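Local coordinates for uncharacterized protein (Bacillus subtilis, PDB 5DQW) that probably acts as a metal-dependent nucleotide phosphohydrolase of the HD superfamily, with a nickel ion and ADP bound in this structure, at residues A[34-39]-A[63-68]; A[41-46]-A[123-128]; A[54-59]-A[97-102]; A[168-173]-A[187-192]. One frame throughout, in Å; residues are numbered along the deposited sequence.

The fold is all-alpha, helices joined by loops, and three of the four contacts lie within its HD domain. Contact 1 holds the nickel ion, with the Asp65 side chain about 5 Å from the bound ADP (nearest atoms). Contact 2 lies further along helix 33-50, its centre 12 Å from that of contact 1, and the side chain of Val126 is about 7 Å from the metal (nearest atoms). Contact 3 adjoins both: Val63 CG2 meets Val99 CG1 at 3.8 Å, and Val57 CG1 lies 3.2 Å from Ala43 O. Contact 4 lies far from contact 3 (centres 26 Å apart) but touches contact 2, where Leu42 CD2 is 3.9 Å from Arg188 NH2. Its Leu169 touches ADP, so contacts 1 and 4 border the same nucleotide.

Contact 1: A[34-39]-A[63-68]. With NI (nickel (II) ion), chain D.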
loop_
_atom_site.group_PDB
_atom_site.type_symbol
_atom_site.label_atom_id
_atom_site.label_comp_id
_atom_site.label_asym_id
_atom_site.label_seq_id
_atom_site.Cartn_x
_atom_site.Cartn_y
_atom_site.Cartn_z
ATOM N N LEU A 34 14.333 2.104 -6.601
ATOM C CA LEU A 34 14.366 1.172 -5.482
ATOM C C LEU A 34 13.809 -0.246 -5.861
ATOM O O LEU A 34 14.414 -1.267 -5.518
ATOM C CB LEU A 34 13.638 1.781 -4.284
ATOM C CG LEU A 34 14.322 3.032 -3.717
ATOM C CD1 LEU A 34 13.493 3.663 -2.626
ATOM C CD2 LEU A 34 15.733 2.697 -3.218
ATOM N N HIS A 35 12.708 -0.291 -6.615
ATOM C CA HIS A 35 12.215 -1.549 -7.187
ATOM C C HIS A 35 13.279 -2.229 -8.074
ATOM O O HIS A 35 13.542 -3.393 -7.913
ATOM C CB HIS A 35 10.898 -1.327 -7.966
ATOM C CG HIS A 35 10.562 -2.423 -8.937
ATOM N ND1 HIS A 35 10.034 -3.637 -8.542
ATOM C CD2 HIS A 35 10.644 -2.475 -10.288
ATOM C CE1 HIS A 35 9.835 -4.394 -9.613
ATOM N NE2 HIS A 35 10.186 -3.707 -10.686
ATOM N N ILE A 36 13.907 -1.479 -8.982
ATOM C CA ILE A 36 14.901 -2.047 -9.883
ATOM C C ILE A 36 16.078 -2.616 -9.099
ATOM O O ILE A 36 16.529 -3.723 -9.350
ATOM C CB ILE A 36 15.382 -1.041 -10.892
ATOM C CG1 ILE A 36 14.255 -0.657 -11.847
ATOM C CG2 ILE A 36 16.591 -1.592 -11.678
ATOM C CD1 ILE A 36 13.800 -1.781 -12.752
ATOM N N SER A 37 16.525 -1.881 -8.096
ATOM C CA SER A 37 17.670 -2.278 -7.282
ATOM C C SER A 37 17.387 -3.541 -6.492
ATOM O O SER A 37 18.213 -4.465 -6.477
ATOM C CB SER A 37 18.094 -1.111 -6.351
ATOM O OG SER A 37 18.674 -1.622 -5.152
ATOM N N ARG A 38 16.217 -3.615 -5.857
ATOM C CA ARG A 38 15.773 -4.863 -5.245
ATOM C C ARG A 38 15.695 -6.044 -6.204
ATOM O O ARG A 38 16.062 -7.170 -5.839
ATOM C CB ARG A 38 14.394 -4.732 -4.611
ATOM C CG ARG A 38 14.336 -3.857 -3.385
ATOM C CD ARG A 38 13.017 -4.043 -2.642
ATOM N NE ARG A 38 11.880 -3.786 -3.510
ATOM C CZ ARG A 38 11.274 -2.626 -3.688
ATOM N NH1 ARG A 38 11.733 -1.530 -3.111
ATOM N NH2 ARG A 38 10.232 -2.552 -4.512
ATOM N N VAL A 39 15.161 -5.811 -7.396
ATOM C CA VAL A 39 15.003 -6.888 -8.361
ATOM C C VAL A 39 16.357 -7.379 -8.912
ATOM O O VAL A 39 16.553 -8.590 -9.089
ATOM C CB VAL A 39 14.064 -6.506 -9.502
ATOM C CG1 VAL A 39 14.154 -7.554 -10.617
ATOM C CG2 VAL A 39 12.627 -6.362 -9.003
ATOM N N VAL A 63 18.037 -2.984 -16.504
ATOM C CA VAL A 63 17.491 -2.185 -17.607
ATOM C C VAL A 63 16.102 -2.665 -18.094
ATOM O O VAL A 63 15.568 -2.079 -19.020
ATOM C CB VAL A 63 18.466 -2.152 -18.823
ATOM C CG1 VAL A 63 19.886 -1.556 -18.415
ATOM C CG2 VAL A 63 18.607 -3.547 -19.503
ATOM N N HIS A 64 15.512 -3.675 -17.438
ATOM C CA HIS A 64 14.320 -4.352 -17.981
ATOM C C HIS A 64 13.171 -3.371 -18.090
ATOM O O HIS A 64 12.490 -3.345 -19.103
ATOM C CB HIS A 64 13.943 -5.666 -17.203
ATOM C CG HIS A 64 13.376 -5.445 -15.825
ATOM N ND1 HIS A 64 14.134 -4.993 -14.765
ATOM C CD2 HIS A 64 12.115 -5.591 -15.345
ATOM C CE1 HIS A 64 13.367 -4.865 -13.693
ATOM N NE2 HIS A 64 12.133 -5.198 -14.025
ATOM N N ASP A 65 13.029 -2.515 -17.088
ATOM C CA ASP A 65 11.981 -1.506 -17.072
ATOM C C ASP A 65 12.209 -0.279 -17.899
ATOM O O ASP A 65 11.270 0.504 -18.075
ATOM C CB ASP A 65 11.700 -1.063 -15.639
ATOM C CG ASP A 65 10.943 -2.118 -14.860
ATOM O OD1 ASP A 65 11.137 -3.314 -15.162
ATOM O OD2 ASP A 65 10.176 -1.774 -13.946
ATOM N N LEU A 66 13.417 -0.072 -18.416
ATOM C CA LEU A 66 13.683 1.165 -19.145
ATOM C C LEU A 66 12.805 1.294 -20.407
ATOM O O LEU A 66 12.449 2.408 -20.786
ATOM C CB LEU A 66 15.154 1.318 -19.505
ATOM C CG LEU A 66 16.154 1.449 -18.342
ATOM C CD1 LEU A 66 17.540 1.698 -18.893
ATOM C CD2 LEU A 66 15.771 2.600 -17.364
ATOM N N ILE A 67 12.490 0.165 -21.047
ATOM C CA ILE A 67 11.650 0.182 -22.221
ATOM C C ILE A 67 10.160 -0.017 -21.919
ATOM O O ILE A 67 9.368 -0.079 -22.834
ATOM C CB ILE A 67 12.069 -0.863 -23.232
ATOM C CG1 ILE A 67 11.849 -2.301 -22.693
ATOM C CG2 ILE A 67 13.478 -0.645 -23.622
ATOM C CD1 ILE A 67 12.028 -3.358 -23.779
ATOM N N ASP A 68 9.771 -0.126 -20.653
ATOM C CA ASP A 68 8.412 -0.613 -20.360
ATOM C C ASP A 68 7.398 0.468 -20.649
ATOM O O ASP A 68 7.602 1.643 -20.301
ATOM C CB ASP A 68 8.273 -1.125 -18.923
ATOM C CG ASP A 68 6.979 -1.937 -18.711
ATOM O OD1 ASP A 68 5.875 -1.416 -18.997
ATOM O OD2 ASP A 68 7.065 -3.090 -18.258
HETATM NI NI NI D . 9.748 -4.540 -12.868
HETATM O O HOH W 1 7.348 -4.496 -11.912
#
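His35 NE2 and His64 NE2, 4.1 Å apart, converge on one nickel ion. The bond from His35 NE2 to nickel is 2.4 Å, while His64 NE2 stands at a long 2.7 Å, a weak ligand at most. Asp130 and a water 2.6 Å from nickel are further ligands. Behind the metal, His35 ND1 is hydrogen-bonded to Asp133 and His64 ND1 to Ala61 O, which fixes how each ring is turned. His64 has CG between its backbone N and carbonyl carbon (chi1 71°), and this swings the ring in toward helix 33-50. Asp65 aims its carboxylate at the same ion, but OD1 and OD2 stay 2.9 and 3.0 Å from nickel, too long for firm bonds. Ile36 CD1 packs 3.3 Å from His64 CE1 and 3.6 Å from Asp65 CG. An alanine in place of Asp65 would probably leave the nickel without a carboxylate on this side and open a gap beside Ile36 CD1. His35, the His64-Asp65 pair and Asp130 form the H...HD...D metal site that names the HD domain.

Contact 2: A[41-46]-A[123-128]; sequences DLAVYI and GKVVQD
Val125 and Ile46 pass side by side, pointing opposite ways, each reaching out from its own helix and meeting the other by a methyl branch. The evidence is in the distances: Val125 CG1 lies 3.9 Å from Ile46 CG2, and the same methyl sits 3.4 Å from Ala43 O, so it is wedged against one turn of helix 33-50. The torsion of Val125 explains this, since CG1 stands anti to the backbone N (chi1 164°) and is thereby thrown outward to the facing helix. Ala43 also points across, but with a single methyl: its CB lies 4.3 Å from Val125 CG1 and 4.4 Å from Val126 CA. Val126 turns its own side chain away and offers backbone here, which fits with the close approach of the CA atoms of Ala43 and Val126, 5.4 Å. The short axes come within 8.6 Å at an angle of 131° between their directions, an oblique crossing, nearer antiparallel than parallel. At the far end Ile46 CD1 grazes Asp128 CB, whereas the carboxylate of Asp128 is held by Asn177 and the backbone N of Thr178. Val57 of helix 54-63 packs on both Ala43 and Val125. The contact is thus mostly buried aliphatic carbon, with one carbonyl oxygen under a methyl; its hold probably rests on shape and exclusion of water, and Asp128, the one charged residue among those that touch, turns its carboxylate to partners elsewhere.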
loop_
_atom_site.group_PDB
_atom_site.type_symbol
_atom_site.label_atom_id
_atom_site.label_comp_id
_atom_site.label_asym_id
_atom_site.label_seq_id
_atom_site.Cartn_x
_atom_site.Cartn_y
_atom_site.Cartn_z
ATOM N N ASP A 41 19.261 -7.255 -7.137
ATOM C CA ASP A 41 19.855 -8.051 -6.065
ATOM C C ASP A 41 19.200 -9.449 -5.987
ATOM O O ASP A 41 19.842 -10.457 -5.826
ATOM C CB ASP A 41 19.675 -7.377 -4.708
ATOM C CG ASP A 41 20.520 -6.164 -4.535
ATOM O OD1 ASP A 41 21.401 -5.872 -5.383
ATOM O OD2 ASP A 41 20.289 -5.505 -3.501
ATOM N N LEU A 42 17.892 -9.485 -6.063
ATOM C CA LEU A 42 17.201 -10.755 -6.003
ATOM C C LEU A 42 17.554 -11.627 -7.220
ATOM O O LEU A 42 17.703 -12.821 -7.076
ATOM C CB LEU A 42 15.691 -10.512 -5.907
ATOM C CG LEU A 42 14.729 -11.450 -5.216
ATOM C CD1 LEU A 42 15.244 -11.993 -3.848
ATOM C CD2 LEU A 42 13.394 -10.620 -5.055
ATOM N N ALA A 43 17.637 -11.033 -8.406
ATOM C CA ALA A 43 17.918 -11.791 -9.611
ATOM C C ALA A 43 19.333 -12.397 -9.559
ATOM O O ALA A 43 19.544 -13.497 -10.023
ATOM C CB ALA A 43 17.753 -10.912 -10.869
ATOM N N VAL A 44 20.281 -11.677 -8.973
ATOM C CA VAL A 44 21.639 -12.171 -8.867
ATOM C C VAL A 44 21.673 -13.320 -7.905
ATOM O O VAL A 44 22.313 -14.330 -8.175
ATOM C CB VAL A 44 22.639 -11.046 -8.464
ATOM C CG1 VAL A 44 23.964 -11.603 -7.940
ATOM C CG2 VAL A 44 22.884 -10.162 -9.666
ATOM N N TYR A 45 20.969 -13.189 -6.787
ATOM C CA TYR A 45 20.934 -14.309 -5.821
ATOM C C TYR A 45 20.380 -15.578 -6.489
ATOM O O TYR A 45 20.978 -16.649 -6.413
ATOM C CB TYR A 45 20.083 -13.953 -4.614
ATOM C CG TYR A 45 19.843 -15.112 -3.694
ATOM C CD1 TYR A 45 20.781 -15.462 -2.746
ATOM C CD2 TYR A 45 18.684 -15.856 -3.775
ATOM C CE1 TYR A 45 20.579 -16.529 -1.884
ATOM C CE2 TYR A 45 18.466 -16.948 -2.922
ATOM C CZ TYR A 45 19.414 -17.269 -1.977
ATOM O OH TYR A 45 19.226 -18.334 -1.129
ATOM N N ILE A 46 19.244 -15.447 -7.165
ATOM C CA ILE A 46 18.617 -16.601 -7.816
ATOM C C ILE A 46 19.541 -17.143 -8.896
ATOM O O ILE A 46 19.747 -18.351 -8.995
ATOM C CB ILE A 46 17.263 -16.230 -8.465
ATOM C CG1 ILE A 46 16.215 -15.914 -7.392
ATOM C CG2 ILE A 46 16.799 -17.341 -9.371
ATOM C CD1 ILE A 46 14.996 -15.064 -7.931
ATOM N N GLY A 123 16.490 -14.624 -18.734
ATOM C CA GLY A 123 15.209 -13.902 -18.753
ATOM C C GLY A 123 14.209 -14.448 -17.732
ATOM O O GLY A 123 13.491 -13.695 -17.082
ATOM N N LYS A 124 14.185 -15.768 -17.599
ATOM C CA LYS A 124 13.329 -16.451 -16.602
ATOM C C LYS A 124 13.737 -16.111 -15.174
ATOM O O LYS A 124 12.901 -15.963 -14.284
ATOM C CB LYS A 124 13.389 -17.967 -16.823
ATOM C CG LYS A 124 12.624 -18.369 -18.063
ATOM C CD LYS A 124 12.728 -19.842 -18.357
ATOM C CE LYS A 124 11.545 -20.267 -19.262
ATOM N NZ LYS A 124 11.910 -21.526 -19.922
ATOM N N VAL A 125 15.032 -15.942 -14.972
ATOM C CA VAL A 125 15.527 -15.553 -13.659
ATOM C C VAL A 125 15.077 -14.129 -13.361
ATOM O O VAL A 125 14.593 -13.848 -12.293
ATOM C CB VAL A 125 17.055 -15.690 -13.586
ATOM C CG1 VAL A 125 17.570 -14.940 -12.399
ATOM C CG2 VAL A 125 17.431 -17.226 -13.551
ATOM N N VAL A 126 15.234 -13.231 -14.307
ATOM C CA VAL A 126 14.860 -11.838 -14.078
ATOM C C VAL A 126 13.347 -11.745 -13.877
ATOM O O VAL A 126 12.867 -11.049 -12.964
ATOM C CB VAL A 126 15.360 -10.948 -15.234
ATOM C CG1 VAL A 126 14.848 -9.466 -15.100
ATOM C CG2 VAL A 126 16.870 -10.998 -15.333
ATOM N N GLN A 127 12.583 -12.445 -14.713
ATOM C CA GLN A 127 11.119 -12.446 -14.586
ATOM C C GLN A 127 10.711 -12.949 -13.205
ATOM O O GLN A 127 9.842 -12.380 -12.563
ATOM C CB GLN A 127 10.516 -13.353 -15.647
ATOM C CG GLN A 127 9.014 -13.279 -15.787
ATOM C CD GLN A 127 8.490 -14.129 -16.944
ATOM O OE1 GLN A 127 8.548 -15.359 -16.889
ATOM N NE2 GLN A 127 8.002 -13.475 -18.008
ATOM N N ASP A 128 11.352 -14.033 -12.738
ATOM C CA ASP A 128 11.067 -14.528 -11.402
ATOM C C ASP A 128 11.325 -13.483 -10.293
ATOM O O ASP A 128 10.518 -13.324 -9.390
ATOM C CB ASP A 128 11.910 -15.754 -11.080
ATOM C CG ASP A 128 11.430 -17.028 -11.786
ATOM O OD1 ASP A 128 10.383 -16.984 -12.502
ATOM O OD2 ASP A 128 12.117 -18.091 -11.587
#

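Contact 3: A[54-59]-A[97-102]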
loop_
_atom_site.group_PDB
_atom_site.type_symbol
_atom_site.label_atom_id
_atom_site.label_comp_id
_atom_site.label_asym_id
_atom_site.label_seq_id
_atom_site.Cartn_x
_atom_site.Cartn_y
_atom_site.Cartn_z
ATOM N N LEU A 54 25.626 -14.594 -14.481
ATOM C CA LEU A 54 25.353 -13.544 -13.504
ATOM C C LEU A 54 25.389 -12.138 -14.084
ATOM O O LEU A 54 24.598 -11.313 -13.696
ATOM C CB LEU A 54 26.320 -13.601 -12.316
ATOM C CG LEU A 54 26.136 -14.809 -11.403
ATOM C CD1 LEU A 54 27.104 -14.739 -10.229
ATOM C CD2 LEU A 54 24.664 -14.950 -10.919
ATOM N N PHE A 55 26.316 -11.871 -14.985
ATOM C CA PHE A 55 26.428 -10.564 -15.569
ATOM C C PHE A 55 25.212 -10.252 -16.475
ATOM O O PHE A 55 24.668 -9.168 -16.422
ATOM C CB PHE A 55 27.770 -10.429 -16.299
ATOM C CG PHE A 55 27.958 -9.099 -16.959
ATOM C CD1 PHE A 55 28.135 -7.957 -16.192
ATOM C CD2 PHE A 55 27.944 -8.988 -18.340
ATOM C CE1 PHE A 55 28.317 -6.726 -16.788
ATOM C CE2 PHE A 55 28.121 -7.760 -18.941
ATOM C CZ PHE A 55 28.303 -6.627 -18.161
ATOM N N ILE A 56 24.760 -11.230 -17.250
ATOM C CA ILE A 56 23.583 -11.067 -18.079
ATOM C C ILE A 56 22.351 -10.887 -17.179
ATOM O O ILE A 56 21.542 -9.954 -17.424
ATOM C CB ILE A 56 23.377 -12.262 -19.072
ATOM C CG1 ILE A 56 24.474 -12.285 -20.120
ATOM C CG2 ILE A 56 22.039 -12.142 -19.796
ATOM C CD1 ILE A 56 24.418 -13.501 -21.047
ATOM N N VAL A 57 22.207 -11.743 -16.146
ATOM C CA VAL A 57 21.081 -11.593 -15.220
ATOM C C VAL A 57 21.045 -10.152 -14.636
ATOM O O VAL A 57 20.037 -9.489 -14.682
ATOM C CB VAL A 57 21.124 -12.597 -14.040
ATOM C CG1 VAL A 57 20.115 -12.192 -12.938
ATOM C CG2 VAL A 57 20.874 -14.045 -14.511
ATOM N N GLU A 58 22.176 -9.662 -14.129
ATOM C CA GLU A 58 22.155 -8.383 -13.427
ATOM C C GLU A 58 21.885 -7.211 -14.368
ATOM O O GLU A 58 21.084 -6.312 -14.056
ATOM C CB GLU A 58 23.477 -8.171 -12.720
ATOM C CG GLU A 58 23.405 -6.994 -11.778
ATOM C CD GLU A 58 24.703 -6.737 -11.120
ATOM O OE1 GLU A 58 25.714 -7.301 -11.559
ATOM O OE2 GLU A 58 24.724 -5.943 -10.177
ATOM N N THR A 59 22.514 -7.254 -15.530
ATOM C CA THR A 59 22.338 -6.222 -16.553
ATOM C C THR A 59 20.916 -6.195 -17.072
ATOM O O THR A 59 20.342 -5.125 -17.248
ATOM C CB THR A 59 23.274 -6.436 -17.735
ATOM O OG1 THR A 59 24.605 -6.362 -17.272
ATOM C CG2 THR A 59 23.024 -5.425 -18.812
ATOM N N ASP A 97 23.054 -8.154 -27.219
ATOM C CA ASP A 97 22.001 -8.890 -27.936
ATOM C C ASP A 97 21.161 -9.751 -26.967
ATOM O O ASP A 97 19.936 -9.672 -26.968
ATOM C CB ASP A 97 22.619 -9.776 -29.049
ATOM C CG ASP A 97 23.021 -8.983 -30.296
ATOM O OD1 ASP A 97 22.980 -7.748 -30.253
ATOM O OD2 ASP A 97 23.412 -9.593 -31.323
ATOM N N ARG A 98 21.824 -10.547 -26.132
ATOM C CA ARG A 98 21.118 -11.342 -25.136
ATOM C C ARG A 98 20.279 -10.532 -24.155
ATOM O O ARG A 98 19.166 -10.934 -23.762
ATOM C CB ARG A 98 22.120 -12.147 -24.343
ATOM C CG ARG A 98 22.646 -13.248 -25.150
ATOM C CD ARG A 98 23.656 -14.055 -24.403
ATOM N NE ARG A 98 24.399 -14.815 -25.391
ATOM C CZ ARG A 98 25.700 -14.712 -25.641
ATOM N NH1 ARG A 98 26.489 -13.886 -24.952
ATOM N NH2 ARG A 98 26.219 -15.480 -26.589
ATOM N N VAL A 99 20.820 -9.420 -23.705
ATOM C CA VAL A 99 20.075 -8.582 -22.801
ATOM C C VAL A 99 18.878 -8.068 -23.551
ATOM O O VAL A 99 17.775 -8.130 -23.045
ATOM C CB VAL A 99 20.937 -7.466 -22.227
ATOM C CG1 VAL A 99 20.093 -6.413 -21.518
ATOM C CG2 VAL A 99 22.007 -8.074 -21.240
ATOM N N ILE A 100 19.082 -7.587 -24.775
ATOM C CA ILE A 100 17.979 -7.098 -25.585
ATOM C C ILE A 100 16.901 -8.166 -25.764
ATOM O O ILE A 100 15.740 -7.884 -25.559
ATOM C CB ILE A 100 18.471 -6.516 -26.944
ATOM C CG1 ILE A 100 19.279 -5.232 -26.703
ATOM C CG2 ILE A 100 17.304 -6.079 -27.838
ATOM C CD1 ILE A 100 18.578 -4.274 -25.771
ATOM N N HIS A 101 17.298 -9.405 -26.082
ATOM C CA HIS A 101 16.371 -10.532 -26.223
ATOM C C HIS A 101 15.504 -10.681 -24.984
ATOM O O HIS A 101 14.335 -11.017 -25.095
ATOM C CB HIS A 101 17.123 -11.855 -26.376
ATOM C CG HIS A 101 17.426 -12.259 -27.788
ATOM N ND1 HIS A 101 18.388 -11.636 -28.557
ATOM C CD2 HIS A 101 16.935 -13.265 -28.550
ATOM C CE1 HIS A 101 18.461 -12.221 -29.739
ATOM N NE2 HIS A 101 17.589 -13.213 -29.761
ATOM N N ILE A 102 16.082 -10.456 -23.800
ATOM C CA ILE A 102 15.349 -10.660 -22.544
ATOM C C ILE A 102 14.313 -9.570 -22.280
ATOM O O ILE A 102 13.177 -9.874 -21.928
ATOM C CB ILE A 102 16.316 -10.712 -21.337
ATOM C CG1 ILE A 102 17.134 -12.000 -21.353
ATOM C CG2 ILE A 102 15.561 -10.676 -20.023
ATOM C CD1 ILE A 102 18.254 -12.002 -20.304
#
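Ile56 owes its two-way reach toward Arg98 and Ile102 to its torsions: CG1 lies beside the backbone N (chi1 -68°) and the branch then runs extended to CD1, while CG2 leaves on another side. This joins helix 54-63 to helix 93-106 in the helical bundle of the HD domain, the short axes passing 9.7 Å apart with a crossing angle of -47°. CD1 comes to 3.5 Å from Arg98 CD and so meets the aliphatic part of the arginine. The guanidinium lies further out, where NH1 makes a salt bridge with Asp95. CG2 points the other way along the partner helix and touches Ile102 CD1 at 3.8 Å. Between these two meetings Val99 faces Ile56, their CG2 atoms 4.3 Å apart. Ile56 therefore packs against Arg98 and Val99, and Ile102 one turn later, and it has the largest share of surface buried in the contact. Helix 121-132 adds a further wall, through Glu122 against Ile56 and Ile102. One turn along, Thr59 splits its branches between two tasks. Its hydroxyl OG1 donates to Phe55 O at 2.9 Å, tilted 31° from the carbonyl plane, and Thr59 N reaches the same oxygen from the opposite face. With OG1 held back in its own helix, the methyl is presented to the neighbour, and Thr59 CG2 rests 3.7 Å from Val99 CG2.

Contact 4: A[168-173]-A[187-192]; sequences KLLRLI and ERHEFM
Ile173 lays its CG2 methyl over the face of the His189 ring, a CH-pi contact with CG2 3.7 Å from the ring centroid and 10° off the normal. Its CD1 lies alongside His189 CB at 3.8 Å, so both branches bear on the histidine. Leu170 flanks the ring too, with its backbone O 3.2 Å from His189 CE1. A water ties the pieces together: it donates to Leu169 O at 3.0 Å, accepts from Ile173 N and bonds His189 ND1 at 2.9 Å. A leucine in place of His189 would probably leave this water short of one partner and Ile173 CG2 without its aromatic face. Met192, bent at chi3 (-50°), brings CE to 3.6 Å from Leu169 O and 3.8 Å from Leu170 CD2. The type I turn from Leu169 to Leu172 is thereby seated on helix 179-202, where Leu170 also meets Leu193 and Ile196, while Leu169 touches ADP and packs on Ala143 of helix 136-150.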
loop_
_atom_site.group_PDB
_atom_site.type_symbol
_atom_site.label_atom_id
_atom_site.label_comp_id
_atom_site.label_asym_id
_atom_site.label_seq_id
_atom_site.Cartn_x
_atom_site.Cartn_y
_atom_site.Cartn_z
ATOM N N LYS A 168 -4.461 -11.677 -9.558
ATOM C CA LYS A 168 -3.070 -11.725 -9.999
ATOM C C LYS A 168 -2.085 -12.140 -8.924
ATOM O O LYS A 168 -1.394 -13.153 -9.063
ATOM C CB LYS A 168 -2.671 -10.372 -10.595
ATOM C CG LYS A 168 -1.247 -10.367 -11.185
ATOM N N LEU A 169 -1.996 -11.364 -7.847
ATOM C CA LEU A 169 -0.853 -11.528 -6.960
ATOM C C LEU A 169 -0.799 -12.933 -6.348
ATOM O O LEU A 169 0.269 -13.509 -6.263
ATOM C CB LEU A 169 -0.805 -10.434 -5.895
ATOM C CG LEU A 169 -0.775 -8.984 -6.393
ATOM C CD1 LEU A 169 -0.592 -8.064 -5.225
ATOM C CD2 LEU A 169 0.352 -8.774 -7.431
ATOM N N LEU A 170 -1.949 -13.498 -5.962
ATOM C CA LEU A 170 -1.986 -14.847 -5.337
ATOM C C LEU A 170 -1.700 -15.985 -6.320
ATOM O O LEU A 170 -1.445 -17.108 -5.908
ATOM C CB LEU A 170 -3.299 -15.098 -4.555
ATOM C CG LEU A 170 -3.463 -14.253 -3.282
ATOM C CD1 LEU A 170 -4.931 -14.162 -2.766
ATOM C CD2 LEU A 170 -2.529 -14.675 -2.156
ATOM N N ARG A 171 -1.693 -15.697 -7.611
ATOM C CA ARG A 171 -1.367 -16.710 -8.614
ATOM C C ARG A 171 0.100 -16.697 -9.017
ATOM O O ARG A 171 0.542 -17.634 -9.661
ATOM C CB ARG A 171 -2.238 -16.537 -9.865
ATOM C CG ARG A 171 -3.720 -16.398 -9.563
ATOM C CD ARG A 171 -4.573 -16.218 -10.850
ATOM N NE ARG A 171 -5.930 -15.764 -10.513
ATOM C CZ ARG A 171 -7.075 -16.326 -10.913
ATOM N NH1 ARG A 171 -7.091 -17.391 -11.718
ATOM N NH2 ARG A 171 -8.230 -15.804 -10.516
ATOM N N LEU A 172 0.850 -15.647 -8.657
ATOM C CA LEU A 172 2.259 -15.515 -9.087
ATOM C C LEU A 172 3.193 -16.665 -8.687
ATOM O O LEU A 172 4.091 -17.021 -9.442
ATOM C CB LEU A 172 2.836 -14.171 -8.636
ATOM C CG LEU A 172 2.282 -12.997 -9.428
ATOM C CD1 LEU A 172 2.882 -11.672 -8.916
ATOM C CD2 LEU A 172 2.504 -13.196 -10.920
ATOM N N ILE A 173 2.980 -17.256 -7.514
ATOM C CA ILE A 173 3.785 -18.384 -7.081
ATOM C C ILE A 173 3.688 -19.589 -8.059
ATOM O O ILE A 173 4.680 -20.279 -8.273
ATOM C CB ILE A 173 3.499 -18.762 -5.603
ATOM C CG1 ILE A 173 4.558 -19.780 -5.095
ATOM C CG2 ILE A 173 2.065 -19.277 -5.436
ATOM C CD1 ILE A 173 4.436 -20.134 -3.629
ATOM N N GLU A 187 7.503 -18.460 1.190
ATOM C CA GLU A 187 7.329 -17.688 2.424
ATOM C C GLU A 187 6.574 -16.376 2.106
ATOM O O GLU A 187 5.713 -15.969 2.857
ATOM C CB GLU A 187 8.670 -17.418 3.144
ATOM C CG GLU A 187 8.500 -16.798 4.568
ATOM C CD GLU A 187 9.731 -16.962 5.459
ATOM O OE1 GLU A 187 9.867 -18.035 6.109
ATOM O OE2 GLU A 187 10.570 -16.024 5.514
ATOM N N ARG A 188 6.882 -15.747 0.972
ATOM C CA ARG A 188 6.210 -14.497 0.609
ATOM C C ARG A 188 4.719 -14.676 0.333
ATOM O O ARG A 188 3.918 -13.828 0.717
ATOM C CB ARG A 188 6.901 -13.815 -0.576
ATOM C CG ARG A 188 8.360 -13.378 -0.244
ATOM C CD ARG A 188 8.969 -12.655 -1.420
ATOM N NE ARG A 188 10.363 -12.253 -1.192
ATOM C CZ ARG A 188 10.914 -11.139 -1.666
ATOM N NH1 ARG A 188 10.205 -10.262 -2.374
ATOM N NH2 ARG A 188 12.161 -10.874 -1.394
ATOM N N HIS A 189 4.372 -15.770 -0.343
ATOM C CA HIS A 189 3.008 -16.075 -0.720
ATOM C C HIS A 189 2.175 -16.417 0.505
ATOM O O HIS A 189 1.049 -15.946 0.655
ATOM C CB HIS A 189 2.974 -17.236 -1.708
ATOM C CG HIS A 189 1.593 -17.716 -2.026
ATOM N ND1 HIS A 189 0.747 -17.017 -2.859
ATOM C CD2 HIS A 189 0.914 -18.830 -1.631
ATOM C CE1 HIS A 189 -0.397 -17.677 -2.964
ATOM N NE2 HIS A 189 -0.330 -18.768 -2.215
ATOM N N GLU A 190 2.760 -17.206 1.398
ATOM C CA GLU A 190 2.107 -17.519 2.663
ATOM C C GLU A 190 1.917 -16.280 3.480
ATOM O O GLU A 190 0.898 -16.130 4.118
ATOM C CB GLU A 190 2.908 -18.529 3.465
ATOM C CG GLU A 190 2.736 -19.931 2.959
ATOM C CD GLU A 190 1.270 -20.401 2.909
ATOM O OE1 GLU A 190 0.486 -20.082 3.844
ATOM O OE2 GLU A 190 0.932 -21.105 1.920
ATOM N N PHE A 191 2.884 -15.358 3.444
ATOM C CA PHE A 191 2.698 -14.127 4.191
ATOM C C PHE A 191 1.562 -13.308 3.616
ATOM O O PHE A 191 0.814 -12.710 4.365
ATOM C CB PHE A 191 3.977 -13.281 4.375
ATOM C CG PHE A 191 3.712 -12.059 5.207
ATOM C CD1 PHE A 191 3.665 -12.155 6.589
ATOM C CD2 PHE A 191 3.366 -10.871 4.598
ATOM C CE1 PHE A 191 3.341 -11.056 7.354
ATOM C CE2 PHE A 191 3.035 -9.754 5.356
ATOM C CZ PHE A 191 3.015 -9.836 6.718
ATOM N N MET A 192 1.392 -13.280 2.294
ATOM C CA MET A 192 0.206 -12.583 1.689
ATOM C C MET A 192 -1.081 -13.242 2.118
ATOM O O MET A 192 -2.069 -12.577 2.309
ATOM C CB MET A 192 0.207 -12.554 0.156
ATOM C CG MET A 192 1.189 -11.598 -0.463
ATOM S SD MET A 192 0.977 -11.467 -2.242
ATOM C CE MET A 192 0.963 -13.208 -2.779
HETATM O O HOH W 2 1.913 -15.820 -5.191
#